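Local coordinates for protein putative rhamnosidase (Streptomyces avermitilis, PDB 3W5M) that hydrolyses terminal alpha-L-rhamnose residues from plant glycosides such as naringin and rutin and from gum arabic, and binds L-rhamnose through a calcium-dependent carbohydrate-binding module, at residues A[616-628]-A[650-664]. Residues are numbered along the deposited sequence; the frame is centred on the assembly and turned at random.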
loop_
_atom_site.group_PDB
_atom_site.type_symbol
_atom_site.label_atom_id
_atom_site.label_comp_id
_atom_site.label_asym_id
_atom_site.label_seq_id
_atom_site.Cartn_x
_atom_site.Cartn_y
_atom_site.Cartn_z
ATOM N N ILE A 616 -11.239 -11.295 3.599
ATOM C CA ILE A 616 -11.477 -9.881 3.292
ATOM C C ILE A 616 -10.553 -8.938 4.097
ATOM O O ILE A 616 -9.941 -8.053 3.512
ATOM C CB ILE A 616 -12.961 -9.497 3.522
ATOM C CG1 ILE A 616 -13.830 -10.211 2.479
ATOM C CG2 ILE A 616 -13.158 -7.982 3.400
ATOM C CD1 ILE A 616 -15.303 -10.245 2.835
ATOM N N THR A 617 -10.502 -9.125 5.408
ATOM C CA THR A 617 -9.714 -8.252 6.301
ATOM C C THR A 617 -8.237 -8.457 6.057
ATOM O O THR A 617 -7.446 -7.525 6.216
ATOM C CB THR A 617 -10.043 -8.412 7.799
ATOM O OG1 THR A 617 -9.606 -9.696 8.288
ATOM C CG2 THR A 617 -11.566 -8.239 8.060
ATOM N N TRP A 618 -7.850 -9.668 5.653
ATOM C CA TRP A 618 -6.441 -9.896 5.305
ATOM C C TRP A 618 -6.081 -9.302 3.935
ATOM O O TRP A 618 -4.993 -8.774 3.770
ATOM C CB TRP A 618 -6.054 -11.390 5.444
ATOM C CG TRP A 618 -5.759 -11.809 6.853
ATOM C CD1 TRP A 618 -6.619 -12.363 7.740
ATOM C CD2 TRP A 618 -4.510 -11.642 7.550
ATOM N NE1 TRP A 618 -5.988 -12.570 8.947
ATOM C CE2 TRP A 618 -4.690 -12.146 8.853
ATOM C CE3 TRP A 618 -3.256 -11.113 7.185
ATOM C CZ2 TRP A 618 -3.653 -12.161 9.822
ATOM C CZ3 TRP A 618 -2.223 -11.113 8.141
ATOM C CH2 TRP A 618 -2.437 -11.641 9.445
ATOM N N GLY A 619 -6.969 -9.409 2.933
ATOM C CA GLY A 619 -6.743 -8.781 1.648
ATOM C C GLY A 619 -6.692 -7.266 1.790
ATOM O O GLY A 619 -5.878 -6.598 1.140
ATOM N N GLN A 620 -7.531 -6.712 2.667
ATOM C CA GLN A 620 -7.527 -5.261 2.843
ATOM C C GLN A 620 -6.209 -4.834 3.503
ATOM O O GLN A 620 -5.491 -3.965 3.001
ATOM C CB GLN A 620 -8.681 -4.808 3.719
ATOM C CG GLN A 620 -8.665 -3.310 4.007
ATOM C CD GLN A 620 -9.816 -2.876 4.893
ATOM O OE1 GLN A 620 -10.070 -1.671 5.083
ATOM N NE2 GLN A 620 -10.488 -3.841 5.479
ATOM N N ARG A 621 -5.885 -5.456 4.612
ATOM C CA ARG A 621 -4.703 -4.993 5.359
ATOM C C ARG A 621 -3.416 -5.184 4.563
ATOM O O ARG A 621 -2.483 -4.366 4.658
ATOM C CB ARG A 621 -4.641 -5.621 6.753
ATOM C CG ARG A 621 -4.017 -7.003 6.822
ATOM C CD ARG A 621 -4.127 -7.530 8.236
ATOM N NE ARG A 621 -5.438 -8.139 8.481
ATOM C CZ ARG A 621 -5.810 -8.717 9.626
ATOM N NH1 ARG A 621 -4.986 -8.747 10.675
ATOM N NH2 ARG A 621 -7.019 -9.271 9.733
ATOM N N GLY A 622 -3.363 -6.237 3.756
ATOM C CA GLY A 622 -2.173 -6.499 2.951
ATOM C C GLY A 622 -1.915 -5.420 1.912
ATOM O O GLY A 622 -0.777 -5.187 1.478
ATOM N N ASN A 623 -2.990 -4.760 1.497
ATOM C CA ASN A 623 -2.870 -3.747 0.463
ATOM C C ASN A 623 -3.080 -2.318 0.956
ATOM O O ASN A 623 -3.319 -1.393 0.139
ATOM C CB ASN A 623 -3.903 -4.054 -0.619
ATOM C CG ASN A 623 -3.474 -5.202 -1.495
ATOM O OD1 ASN A 623 -2.583 -5.047 -2.323
ATOM N ND2 ASN A 623 -4.080 -6.370 -1.294
ATOM N N PHE A 624 -3.056 -2.127 2.269
ATOM C CA PHE A 624 -3.212 -0.786 2.836
ATOM C C PHE A 624 -1.854 -0.410 3.453
ATOM O O PHE A 624 -1.736 -0.242 4.656
ATOM C CB PHE A 624 -4.339 -0.768 3.868
ATOM C CG PHE A 624 -5.683 -0.352 3.308
ATOM C CD1 PHE A 624 -6.064 -0.712 2.014
ATOM C CD2 PHE A 624 -6.584 0.386 4.101
ATOM C CE1 PHE A 624 -7.312 -0.334 1.505
ATOM C CE2 PHE A 624 -7.817 0.761 3.597
ATOM C CZ PHE A 624 -8.185 0.394 2.306
ATOM N N LEU A 625 -0.831 -0.295 2.606
ATOM C CA LEU A 625 0.530 0.114 2.989
ATOM C C LEU A 625 0.905 1.372 2.213
ATOM O O LEU A 625 1.277 1.295 1.046
ATOM C CB LEU A 625 1.556 -0.978 2.667
ATOM C CG LEU A 625 1.932 -2.038 3.675
ATOM C CD1 LEU A 625 0.836 -3.124 3.631
ATOM C CD2 LEU A 625 3.300 -2.636 3.308
ATOM N N SER A 626 0.814 2.513 2.879
ATOM C CA SER A 626 1.037 3.869 2.300
ATOM C C SER A 626 0.017 4.307 1.210
ATOM O O SER A 626 -0.517 5.434 1.258
ATOM C CB SER A 626 2.475 4.026 1.772
ATOM O OG SER A 626 2.692 5.362 1.348
ATOM N N VAL A 627 -0.244 3.435 0.242
ATOM C CA VAL A 627 -1.323 3.696 -0.755
ATOM C C VAL A 627 -2.170 2.435 -0.868
ATOM O O VAL A 627 -1.671 1.332 -0.574
ATOM C CB VAL A 627 -0.770 4.105 -2.142
ATOM C CG1 VAL A 627 0.120 5.365 -2.066
ATOM C CG2 VAL A 627 -0.042 2.964 -2.819
ATOM N N PRO A 628 -3.452 2.567 -1.264
ATOM C CA PRO A 628 -4.290 1.384 -1.455
ATOM C C PRO A 628 -3.852 0.649 -2.759
ATOM O O PRO A 628 -4.054 1.154 -3.869
ATOM C CB PRO A 628 -5.701 1.967 -1.547
ATOM C CG PRO A 628 -5.506 3.347 -2.117
ATOM C CD PRO A 628 -4.155 3.815 -1.618
ATOM N N THR A 650 -16.627 -1.535 1.435
ATOM C CA THR A 650 -16.291 -2.653 2.302
ATOM C C THR A 650 -15.138 -2.249 3.260
ATOM O O THR A 650 -15.203 -2.509 4.455
ATOM C CB THR A 650 -15.908 -3.885 1.455
ATOM O OG1 THR A 650 -17.052 -4.312 0.711
ATOM C CG2 THR A 650 -15.458 -5.052 2.339
ATOM N N ALA A 651 -14.098 -1.635 2.709
ATOM C CA ALA A 651 -12.919 -1.175 3.468
ATOM C C ALA A 651 -13.317 -0.292 4.634
ATOM O O ALA A 651 -12.744 -0.401 5.718
ATOM C CB ALA A 651 -11.974 -0.401 2.553
ATOM N N ALA A 652 -14.310 0.577 4.410
ATOM C CA ALA A 652 -14.784 1.488 5.463
ATOM C C ALA A 652 -15.621 0.829 6.568
ATOM O O ALA A 652 -15.902 1.475 7.592
ATOM C CB ALA A 652 -15.541 2.668 4.860
ATOM N N TYR A 653 -16.045 -0.429 6.376
ATOM C CA TYR A 653 -16.571 -1.204 7.491
ATOM C C TYR A 653 -15.421 -1.786 8.321
ATOM O O TYR A 653 -15.416 -1.698 9.559
ATOM C CB TYR A 653 -17.430 -2.369 6.983
ATOM C CG TYR A 653 -18.898 -2.093 6.667
ATOM C CD1 TYR A 653 -19.869 -2.087 7.680
ATOM C CD2 TYR A 653 -19.322 -1.937 5.367
ATOM C CE1 TYR A 653 -21.228 -1.879 7.386
ATOM C CE2 TYR A 653 -20.678 -1.733 5.064
ATOM C CZ TYR A 653 -21.621 -1.714 6.080
ATOM O OH TYR A 653 -22.975 -1.526 5.766
ATOM N N THR A 654 -14.452 -2.390 7.647
ATOM C CA THR A 654 -13.544 -3.292 8.352
ATOM C C THR A 654 -12.334 -2.638 9.022
ATOM O O THR A 654 -11.851 -3.169 10.004
ATOM C CB THR A 654 -13.115 -4.451 7.472
ATOM O OG1 THR A 654 -12.943 -3.946 6.156
ATOM C CG2 THR A 654 -14.229 -5.527 7.440
ATOM N N MET A 655 -11.860 -1.501 8.510
ATOM C CA MET A 655 -10.822 -0.719 9.212
ATOM C C MET A 655 -11.212 0.745 9.167
ATOM O O MET A 655 -11.972 1.168 8.281
ATOM C CB MET A 655 -9.473 -0.845 8.518
ATOM C CG MET A 655 -8.908 -2.243 8.495
ATOM S SD MET A 655 -7.345 -2.372 7.600
ATOM C CE MET A 655 -6.160 -1.602 8.722
ATOM N N GLU A 656 -10.725 1.508 10.135
ATOM C CA GLU A 656 -10.831 2.958 10.048
ATOM C C GLU A 656 -10.018 3.385 8.820
ATOM O O GLU A 656 -8.796 3.334 8.813
ATOM C CB GLU A 656 -10.352 3.644 11.327
ATOM C CG GLU A 656 -10.494 5.175 11.260
ATOM C CD GLU A 656 -9.232 5.884 10.775
ATOM O OE1 GLU A 656 -8.192 5.790 11.465
ATOM O OE2 GLU A 656 -9.258 6.561 9.701
ATOM N N SER A 657 -10.725 3.759 7.757
ATOM C CA SER A 657 -10.110 4.010 6.460
ATOM C C SER A 657 -10.149 5.489 6.090
ATOM O O SER A 657 -9.660 5.869 5.023
ATOM C CB SER A 657 -10.805 3.163 5.362
ATOM O OG SER A 657 -10.609 1.772 5.619
ATOM N N ALA A 658 -10.652 6.339 6.999
ATOM C CA ALA A 658 -10.767 7.769 6.692
ATOM C C ALA A 658 -9.432 8.461 6.478
ATOM O O ALA A 658 -9.239 9.135 5.482
ATOM C CB ALA A 658 -11.567 8.486 7.767
ATOM N N ARG A 659 -8.495 8.337 7.419
ATOM C CA ARG A 659 -7.233 9.018 7.223
ATOM C C ARG A 659 -6.512 8.434 5.986
ATOM O O ARG A 659 -5.894 9.178 5.208
ATOM C CB ARG A 659 -6.343 8.849 8.454
ATOM C CG ARG A 659 -6.828 9.597 9.710
ATOM C CD ARG A 659 -5.882 9.270 10.879
ATOM N NE ARG A 659 -6.026 7.855 11.231
ATOM C CZ ARG A 659 -5.030 7.078 11.685
ATOM N NH1 ARG A 659 -3.809 7.562 11.862
ATOM N NH2 ARG A 659 -5.270 5.792 11.943
ATOM N N PHE A 660 -6.587 7.104 5.815
ATOM C CA PHE A 660 -5.828 6.430 4.749
ATOM C C PHE A 660 -6.334 6.865 3.373
ATOM O O PHE A 660 -5.544 7.243 2.512
ATOM C CB PHE A 660 -5.925 4.897 4.870
ATOM C CG PHE A 660 -4.899 4.150 4.031
ATOM C CD1 PHE A 660 -3.530 4.142 4.391
ATOM C CD2 PHE A 660 -5.295 3.457 2.893
ATOM C CE1 PHE A 660 -2.590 3.449 3.623
ATOM C CE2 PHE A 660 -4.365 2.765 2.115
ATOM C CZ PHE A 660 -3.009 2.759 2.487
ATOM N N LEU A 661 -7.647 6.819 3.187
ATOM C CA LEU A 661 -8.212 7.199 1.881
ATOM C C LEU A 661 -8.300 8.703 1.667
ATOM O O LEU A 661 -8.209 9.145 0.535
ATOM C CB LEU A 661 -9.546 6.477 1.598
ATOM C CG LEU A 661 -9.320 4.965 1.620
ATOM C CD1 LEU A 661 -10.691 4.313 1.541
ATOM C CD2 LEU A 661 -8.384 4.483 0.507
ATOM N N THR A 662 -8.448 9.484 2.738
ATOM C CA THR A 662 -8.247 10.953 2.656
ATOM C C THR A 662 -6.893 11.290 2.063
ATOM O O THR A 662 -6.794 12.088 1.136
ATOM C CB THR A 662 -8.442 11.668 4.023
ATOM O OG1 THR A 662 -9.773 11.432 4.486
ATOM C CG2 THR A 662 -8.218 13.187 3.903
ATOM N N LYS A 663 -5.840 10.677 2.604
ATOM C CA LYS A 663 -4.501 10.849 2.094
ATOM C C LYS A 663 -4.431 10.424 0.619
ATOM O O LYS A 663 -3.883 11.153 -0.217
ATOM C CB LYS A 663 -3.507 10.010 2.930
ATOM C CG LYS A 663 -2.065 10.150 2.496
ATOM C CD LYS A 663 -1.722 9.099 1.470
ATOM C CE LYS A 663 -0.247 9.107 1.150
ATOM N NZ LYS A 663 0.012 8.119 0.086
ATOM N N TRP A 664 -4.982 9.264 0.301
ATOM C CA TRP A 664 -4.893 8.768 -1.077
ATOM C C TRP A 664 -5.636 9.710 -2.059
ATOM O O TRP A 664 -5.185 9.918 -3.179
ATOM C CB TRP A 664 -5.405 7.342 -1.232
ATOM C CG TRP A 664 -5.292 6.871 -2.666
ATOM C CD1 TRP A 664 -4.150 6.546 -3.339
ATOM C CD2 TRP A 664 -6.367 6.746 -3.608
ATOM N NE1 TRP A 664 -4.454 6.196 -4.639
ATOM C CE2 TRP A 664 -5.805 6.296 -4.824
ATOM C CE3 TRP A 664 -7.741 6.959 -3.534
ATOM C CZ2 TRP A 664 -6.576 6.070 -5.972
ATOM C CZ3 TRP A 664 -8.525 6.705 -4.678
ATOM C CH2 TRP A 664 -7.921 6.300 -5.888
HETATM O O HOH W 1 -3.249 6.130 1.021
#
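Ser626 O is gripped by two donors, Lys663 NZ at 3.0 Å and a water. The oxygen of this water is 2.8 Å from Ser626 O, and the water also donates to Phe660 O. The ammonium approaches 44° out of the carbonyl plane, so its bond does not follow a lone pair. Lys663 NZ also forms a salt bridge with Asp667 and a hydrogen bond to Trp347 O, which probably offsets the cost of burying its charge. The same water lies over the centre of one face of the Phe660 ring, while Ser626 N meets that ring at its edge. Phe660 and Phe624 form an offset stack, centroids 4.6 Å apart and planes at 18°; the closest ring carbons are Phe624 CD2 and Phe660 CD2, 3.5 Å apart. With CG anti to the backbone N (chi1 -165°), Phe660 reaches the loop after helix 607-622. In the six-hairpin catalytic domain, an (alpha/alpha)6-barrel, the contact thus joins this helix and its exit loop to helices 641-654 and 658-671. Gln620 CG covers the face of Phe624 turned away from Phe660. Met655 SD stands obliquely to the Phe624 ring, 5.4 Å from its centroid, a Met-aromatic contact. Pro628 lies over the five-membered ring of Trp664, with Pro628 CG 3.6 Å from the centroid, a CH-pi contact; the Pro628 side chain is about 7 Å from that of Asp643, a residue that binds rhamnose.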